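Local coordinates for protein phenylalanine--tRNA ligase beta subunit (Pyrococcus horikoshii, PDB 2CXI) that forms, with the alpha subunit, the tetrameric enzyme that attaches phenylalanine to tRNA(Phe) using ATP, this N-terminal fragment including the B3/4 domain, at residues D99-G104 and D234-K239; R138-G143 and L240-L245. All coordinates share one frame; numbering follows the deposited sequence. Where two conformers were deposited one is given.

Contact 1: residues D99-G104 and D234-K239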
loop_
_atom_site.group_PDB
_atom_site.type_symbol
_atom_site.label_atom_id
_atom_site.label_comp_id
_atom_site.label_asym_id
_atom_site.label_seq_id
_atom_site.Cartn_x
_atom_site.Cartn_y
_atom_site.Cartn_z
ATOM N N ASP A 99 -10.880 16.481 -22.773
ATOM C CA ASP A 99 -10.980 17.386 -23.903
ATOM C C ASP A 99 -9.632 18.039 -24.148
ATOM O O ASP A 99 -9.537 19.077 -24.801
ATOM C CB ASP A 99 -12.087 18.434 -23.647
ATOM C CG ASP A 99 -12.533 19.147 -24.922
ATOM O OD1 ASP A 99 -12.511 18.521 -26.029
ATOM O OD2 ASP A 99 -12.902 20.350 -24.895
ATOM N N ILE A 100 -8.558 17.421 -23.639
ATOM C CA ILE A 100 -7.213 17.964 -23.833
ATOM C C ILE A 100 -6.311 16.963 -24.574
ATOM O O ILE A 100 -5.674 17.317 -25.605
ATOM C CB ILE A 100 -6.580 18.394 -22.442
ATOM C CG1 ILE A 100 -7.469 19.439 -21.737
ATOM C CG2 ILE A 100 -5.102 18.855 -22.608
ATOM C CD1 ILE A 100 -7.101 19.725 -20.267
ATOM N N ARG A 101 -6.241 15.735 -24.047
ATOM C CA ARG A 101 -5.542 14.628 -24.730
ATOM C C ARG A 101 -5.998 13.315 -24.050
ATOM O O ARG A 101 -5.312 12.790 -23.172
ATOM C CB ARG A 101 -4.017 14.824 -24.697
ATOM C CG ARG A 101 -3.245 13.861 -25.639
ATOM C CD ARG A 101 -1.739 14.193 -25.796
ATOM N NE ARG A 101 -1.155 13.327 -26.837
ATOM C CZ ARG A 101 -1.304 13.510 -28.149
ATOM N NH1 ARG A 101 -0.784 12.620 -28.998
ATOM N NH2 ARG A 101 -1.966 14.577 -28.635
ATOM N N PRO A 102 -7.203 12.841 -24.412
ATOM C CA PRO A 102 -7.966 11.950 -23.529
ATOM C C PRO A 102 -7.354 10.589 -23.210
ATOM O O PRO A 102 -7.496 10.144 -22.062
ATOM C CB PRO A 102 -9.316 11.784 -24.265
ATOM C CG PRO A 102 -9.033 12.182 -25.710
ATOM C CD PRO A 102 -7.965 13.218 -25.621
ATOM N N TYR A 103 -6.688 9.931 -24.172
ATOM C CA TYR A 103 -6.279 8.516 -24.000
ATOM C C TYR A 103 -4.793 8.329 -23.828
ATOM O O TYR A 103 -4.016 8.975 -24.509
ATOM C CB TYR A 103 -6.765 7.630 -25.165
ATOM C CG TYR A 103 -8.263 7.676 -25.280
ATOM C CD1 TYR A 103 -9.069 7.037 -24.314
ATOM C CD2 TYR A 103 -8.892 8.390 -26.316
ATOM C CE1 TYR A 103 -10.478 7.112 -24.397
ATOM C CE2 TYR A 103 -10.280 8.462 -26.415
ATOM C CZ TYR A 103 -11.062 7.823 -25.446
ATOM O OH TYR A 103 -12.427 7.890 -25.548
ATOM N N GLY A 104 -4.435 7.431 -22.900
ATOM C CA GLY A 104 -3.074 6.902 -22.687
ATOM C C GLY A 104 -3.209 5.378 -22.566
ATOM O O GLY A 104 -4.159 4.846 -21.931
ATOM N N ASP A 234 4.630 4.751 -23.248
ATOM C CA ASP A 234 3.300 5.381 -23.179
ATOM C C ASP A 234 2.896 5.812 -24.586
ATOM O O ASP A 234 3.763 6.236 -25.379
ATOM C CB ASP A 234 3.241 6.558 -22.185
ATOM C CG ASP A 234 3.717 7.906 -22.791
ATOM O OD1 ASP A 234 2.878 8.831 -23.003
ATOM O OD2 ASP A 234 4.904 8.121 -23.106
ATOM N N VAL A 235 1.611 5.692 -24.900
ATOM C CA VAL A 235 1.100 6.228 -26.157
ATOM C C VAL A 235 -0.152 6.991 -25.849
ATOM O O VAL A 235 -1.040 6.461 -25.173
ATOM C CB VAL A 235 0.725 5.118 -27.148
ATOM C CG1 VAL A 235 0.479 5.740 -28.560
ATOM C CG2 VAL A 235 1.801 3.978 -27.183
ATOM N N THR A 236 -0.201 8.239 -26.310
ATOM C CA THR A 236 -1.356 9.093 -26.077
ATOM C C THR A 236 -1.989 9.575 -27.383
ATOM O O THR A 236 -1.306 9.653 -28.429
ATOM C CB THR A 236 -1.000 10.311 -25.216
ATOM O OG1 THR A 236 0.116 11.003 -25.804
ATOM C CG2 THR A 236 -0.531 9.880 -23.762
ATOM N N GLY A 237 -3.252 9.980 -27.287
ATOM C CA GLY A 237 -3.924 10.570 -28.436
ATOM C C GLY A 237 -5.409 10.659 -28.207
ATOM O O GLY A 237 -5.866 10.720 -27.065
ATOM N N TRP A 238 -6.141 10.723 -29.314
ATOM C CA TRP A 238 -7.563 11.077 -29.316
ATOM C C TRP A 238 -8.534 9.901 -29.518
ATOM O O TRP A 238 -9.732 10.039 -29.234
ATOM C CB TRP A 238 -7.793 12.168 -30.381
ATOM C CG TRP A 238 -7.370 13.533 -29.836
ATOM C CD1 TRP A 238 -6.120 14.129 -29.921
ATOM C CD2 TRP A 238 -8.176 14.429 -29.054
ATOM N NE1 TRP A 238 -6.122 15.331 -29.261
ATOM C CE2 TRP A 238 -7.372 15.548 -28.725
ATOM C CE3 TRP A 238 -9.514 14.399 -28.603
ATOM C CZ2 TRP A 238 -7.857 16.639 -27.983
ATOM C CZ3 TRP A 238 -9.992 15.483 -27.860
ATOM C CH2 TRP A 238 -9.167 16.582 -27.558
ATOM N N LYS A 239 -8.035 8.772 -30.041
ATOM C CA LYS A 239 -8.874 7.571 -30.261
ATOM C C LYS A 239 -8.168 6.373 -29.666
ATOM O O LYS A 239 -7.003 6.115 -29.973
ATOM C CB LYS A 239 -9.140 7.271 -31.757
ATOM C CG LYS A 239 -9.840 8.384 -32.577
ATOM C CD LYS A 239 -11.178 8.861 -31.996
ATOM C CE LYS A 239 -12.276 7.834 -32.063
ATOM N NZ LYS A 239 -13.544 8.645 -31.905
HETATM O O HOH W 1 -3.829 16.658 -27.545
#

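Contact 2: residues R138-G143 and L240-L245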
loop_
_atom_site.group_PDB
_atom_site.type_symbol
_atom_site.label_atom_id
_atom_site.label_comp_id
_atom_site.label_asym_id
_atom_site.label_seq_id
_atom_site.Cartn_x
_atom_site.Cartn_y
_atom_site.Cartn_z
ATOM N N ARG A 138 -0.324 14.546 -33.178
ATOM C CA ARG A 138 -1.634 14.920 -32.580
ATOM C C ARG A 138 -2.458 13.696 -32.287
ATOM O O ARG A 138 -3.051 13.588 -31.217
ATOM C CB ARG A 138 -2.440 15.871 -33.471
ATOM C CG ARG A 138 -3.639 16.402 -32.732
ATOM C CD ARG A 138 -4.616 17.314 -33.557
ATOM N NE ARG A 138 -5.857 17.185 -32.824
ATOM C CZ ARG A 138 -6.753 16.241 -33.039
ATOM N NH1 ARG A 138 -6.591 15.354 -34.027
ATOM N NH2 ARG A 138 -7.811 16.184 -32.238
ATOM N N GLU A 139 -2.487 12.754 -33.244
ATOM C CA GLU A 139 -3.295 11.538 -33.092
ATOM C C GLU A 139 -2.593 10.442 -32.285
ATOM O O GLU A 139 -3.266 9.670 -31.616
ATOM C CB GLU A 139 -3.783 11.005 -34.464
ATOM C CG GLU A 139 -4.791 11.961 -35.079
ATOM C CD GLU A 139 -5.216 11.595 -36.494
ATOM O OE1 GLU A 139 -5.604 12.539 -37.253
ATOM O OE2 GLU A 139 -5.221 10.373 -36.864
ATOM N N VAL A 140 -1.259 10.374 -32.392
ATOM C CA VAL A 140 -0.454 9.362 -31.693
ATOM C C VAL A 140 0.896 9.962 -31.368
ATOM O O VAL A 140 1.630 10.416 -32.283
ATOM C CB VAL A 140 -0.211 8.062 -32.552
ATOM C CG1 VAL A 140 0.737 7.089 -31.785
ATOM C CG2 VAL A 140 -1.488 7.358 -32.863
ATOM N N ALA A 141 1.223 9.996 -30.070
ATOM C CA ALA A 141 2.569 10.387 -29.609
ATOM C C ALA A 141 3.089 9.260 -28.712
ATOM O O ALA A 141 2.324 8.714 -27.911
ATOM C CB ALA A 141 2.508 11.737 -28.831
ATOM N N ILE A 142 4.345 8.878 -28.891
ATOM C CA ILE A 142 4.901 7.722 -28.184
ATOM C C ILE A 142 6.036 8.199 -27.331
ATOM O O ILE A 142 6.974 8.860 -27.819
ATOM C CB ILE A 142 5.405 6.614 -29.180
ATOM C CG1 ILE A 142 4.227 6.111 -30.025
ATOM C CG2 ILE A 142 6.158 5.430 -28.423
ATOM C CD1 ILE A 142 4.669 5.427 -31.383
ATOM N N GLY A 143 5.972 7.833 -26.063
ATOM C CA GLY A 143 7.130 7.998 -25.161
ATOM C C GLY A 143 7.747 6.640 -24.772
ATOM O O GLY A 143 7.026 5.617 -24.621
ATOM N N LEU A 240 -8.882 5.641 -28.828
ATOM C CA LEU A 240 -8.299 4.502 -28.143
ATOM C C LEU A 240 -7.757 3.445 -29.111
ATOM O O LEU A 240 -6.679 2.909 -28.881
ATOM C CB LEU A 240 -9.319 3.918 -27.147
ATOM C CG LEU A 240 -8.902 2.883 -26.106
ATOM C CD1 LEU A 240 -7.711 3.388 -25.222
ATOM C CD2 LEU A 240 -10.134 2.524 -25.219
ATOM N N GLU A 241 -8.483 3.174 -30.206
ATOM C CA GLU A 241 -8.058 2.165 -31.179
ATOM C C GLU A 241 -6.736 2.532 -31.796
ATOM O O GLU A 241 -5.910 1.630 -32.049
ATOM C CB GLU A 241 -9.095 2.004 -32.321
ATOM C CG GLU A 241 -8.767 0.941 -33.381
ATOM C CD GLU A 241 -7.819 1.387 -34.512
ATOM O OE1 GLU A 241 -7.812 2.582 -34.897
ATOM O OE2 GLU A 241 -7.063 0.507 -35.039
ATOM N N LYS A 242 -6.548 3.825 -32.084
ATOM C CA LYS A 242 -5.318 4.268 -32.745
ATOM C C LYS A 242 -4.064 4.174 -31.841
ATOM O O LYS A 242 -2.997 3.709 -32.287
ATOM C CB LYS A 242 -5.457 5.678 -33.328
ATOM C CG LYS A 242 -6.188 5.714 -34.693
ATOM C CD LYS A 242 -6.005 7.079 -35.373
ATOM C CE LYS A 242 -4.538 7.357 -35.601
ATOM N NZ LYS A 242 -4.189 6.996 -36.995
ATOM N N VAL A 243 -4.209 4.580 -30.586
ATOM C CA VAL A 243 -3.085 4.480 -29.620
ATOM C C VAL A 243 -2.755 3.025 -29.298
ATOM O O VAL A 243 -1.585 2.680 -29.068
ATOM C CB VAL A 243 -3.291 5.361 -28.397
ATOM C CG1 VAL A 243 -3.347 6.875 -28.845
ATOM C CG2 VAL A 243 -4.573 4.967 -27.595
HETATM N N MSE A 244 -3.767 2.155 -29.321
HETATM C CA MSE A 244 -3.525 0.722 -29.098
HETATM C C MSE A 244 -2.796 0.053 -30.256
HETATM O O MSE A 244 -1.933 -0.761 -30.046
HETATM C CB MSE A 244 -4.838 0.011 -28.826
HETATM C CG MSE A 244 -5.443 0.469 -27.524
HETATM SE SE MSE A 244 -4.781 -0.624 -26.071
HETATM C CE MSE A 244 -6.012 -2.205 -26.317
ATOM N N LEU A 245 -3.167 0.405 -31.476
ATOM C CA LEU A 245 -2.436 -0.088 -32.659
ATOM C C LEU A 245 -0.959 0.265 -32.551
ATOM O O LEU A 245 -0.103 -0.611 -32.676
ATOM C CB LEU A 245 -3.048 0.483 -33.949
ATOM C CG LEU A 245 -2.589 -0.150 -35.271
ATOM C CD1 LEU A 245 -1.172 0.357 -35.697
ATOM C CD2 LEU A 245 -2.717 -1.679 -35.227
#

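Contact 1: residues D99-G104 and D234-K239
Arg-101 and Thr-236 meet through a short, straight bond: NE of Arg-101 donates to OG1 of Thr-236 at 2.8 Å (169° at the hydrogen), with the hydroxyl oxygen lying in the guanidinium plane. The arginine reaches it with an extended chain, CG standing opposite the backbone N (chi1 -168°), and CA of Gly-237 covers one guanidinium face near its rim. NH1 adds a weak bond to the backbone O of Thr-236. Next to this, Pro-102 presses its CD onto the Trp-238 indole, 3.6 Å from the centroid of the six-membered ring and almost on its normal, a CH-pi contact. Along the backbones, Tyr-103 and Gly-237 form an antiparallel hydrogen-bonded pair, with N of Tyr-103 3.1 Å from O of Gly-237 and N of Gly-237 3.1 Å from O of Tyr-103. The tyrosine ring turns its edge to the Trp-238 carbonyl, CE2 lying 3.3 Å from that O. One water joins O of Ile-100, NH2 of Arg-101 and NE1 of Trp-238, donating to the first and accepting from the other two. Farther out, NH1 and NH2 of Arg-101 bond to the backbone O atoms of Arg-137 and Arg-138, respectively. These bonds fix the buried guanidinium's position and rotation, probably spread its charge over neutral dipoles, and tie the loop entering strand 103-110 to the end of strand 231-237 and the turn before strand 140-146.

Contact 2: residues R138-G143 and L240-L245
Two bends near the end of Lys-242, at chi3 (60°) and chi4 (97°), curl its chain beside Glu-139, whose own chain runs extended beyond CG (chi2 174°) and brings OE2 alongside. The two cross at a slant, and OE2 of Glu-139 lies nearer the lysine methylene, 3.3 Å from CE, than the ammonium, 3.5 Å from NZ. At that length the salt bridge is a loose one, and the lysine nitrogen has a hydrogen bond elsewhere: NZ bonds to the backbone O of Phe-133, at the end of helix 116-133, and makes a cation-pi contact with that residue's ring. CB of Glu-139 also rests on CE of Lys-242, at 3.9 Å. Deeper in, Val-140 directs CG2 at the helix, where it meets the backbone O of Lys-242 at 4.0 Å and, more loosely, CG1 of Val-243 at 4.5 Å. That same CG1 touches the backbone O of Glu-139 at 3.9 Å. Val-140 also packs on Ile-129 and Phe-133, so its side chain is shared between two helices. Charged groups toward the outside over a buried valine layer make this helix-on-sheet packing in a mixed alpha-beta domain, the B3/4 domain, where helix 240-255 lies across strands 103-110, 231-237 and 140-146.

In the fold
Contacts 1 and 2 adjoin, their centres about 7 Å apart, and their segments alternate along the chain. Strand 231-237 lies between strands 103-110 and 140-146 in the mixed sheet, antiparallel to both, and passes through Trp-238 and Lys-239 into helix 240-255, so one strand-to-helix connection serves both contacts. The backbone O of Asp-234 is 2.8 Å from N of Gly-143, a probable hydrogen bond that links contact 1 to contact 2, while CG1 of Val-243 packs 3.4 Å from C of Thr-236. Arg-138 further makes a cation-pi contact with Trp-238. Contact 1 lies away from the magnesium site predicted to be shared with the alpha subunit; in contact 2 the Lys-242 side chain is about 11 Å from that of Asp-331, one of its predicted ligands.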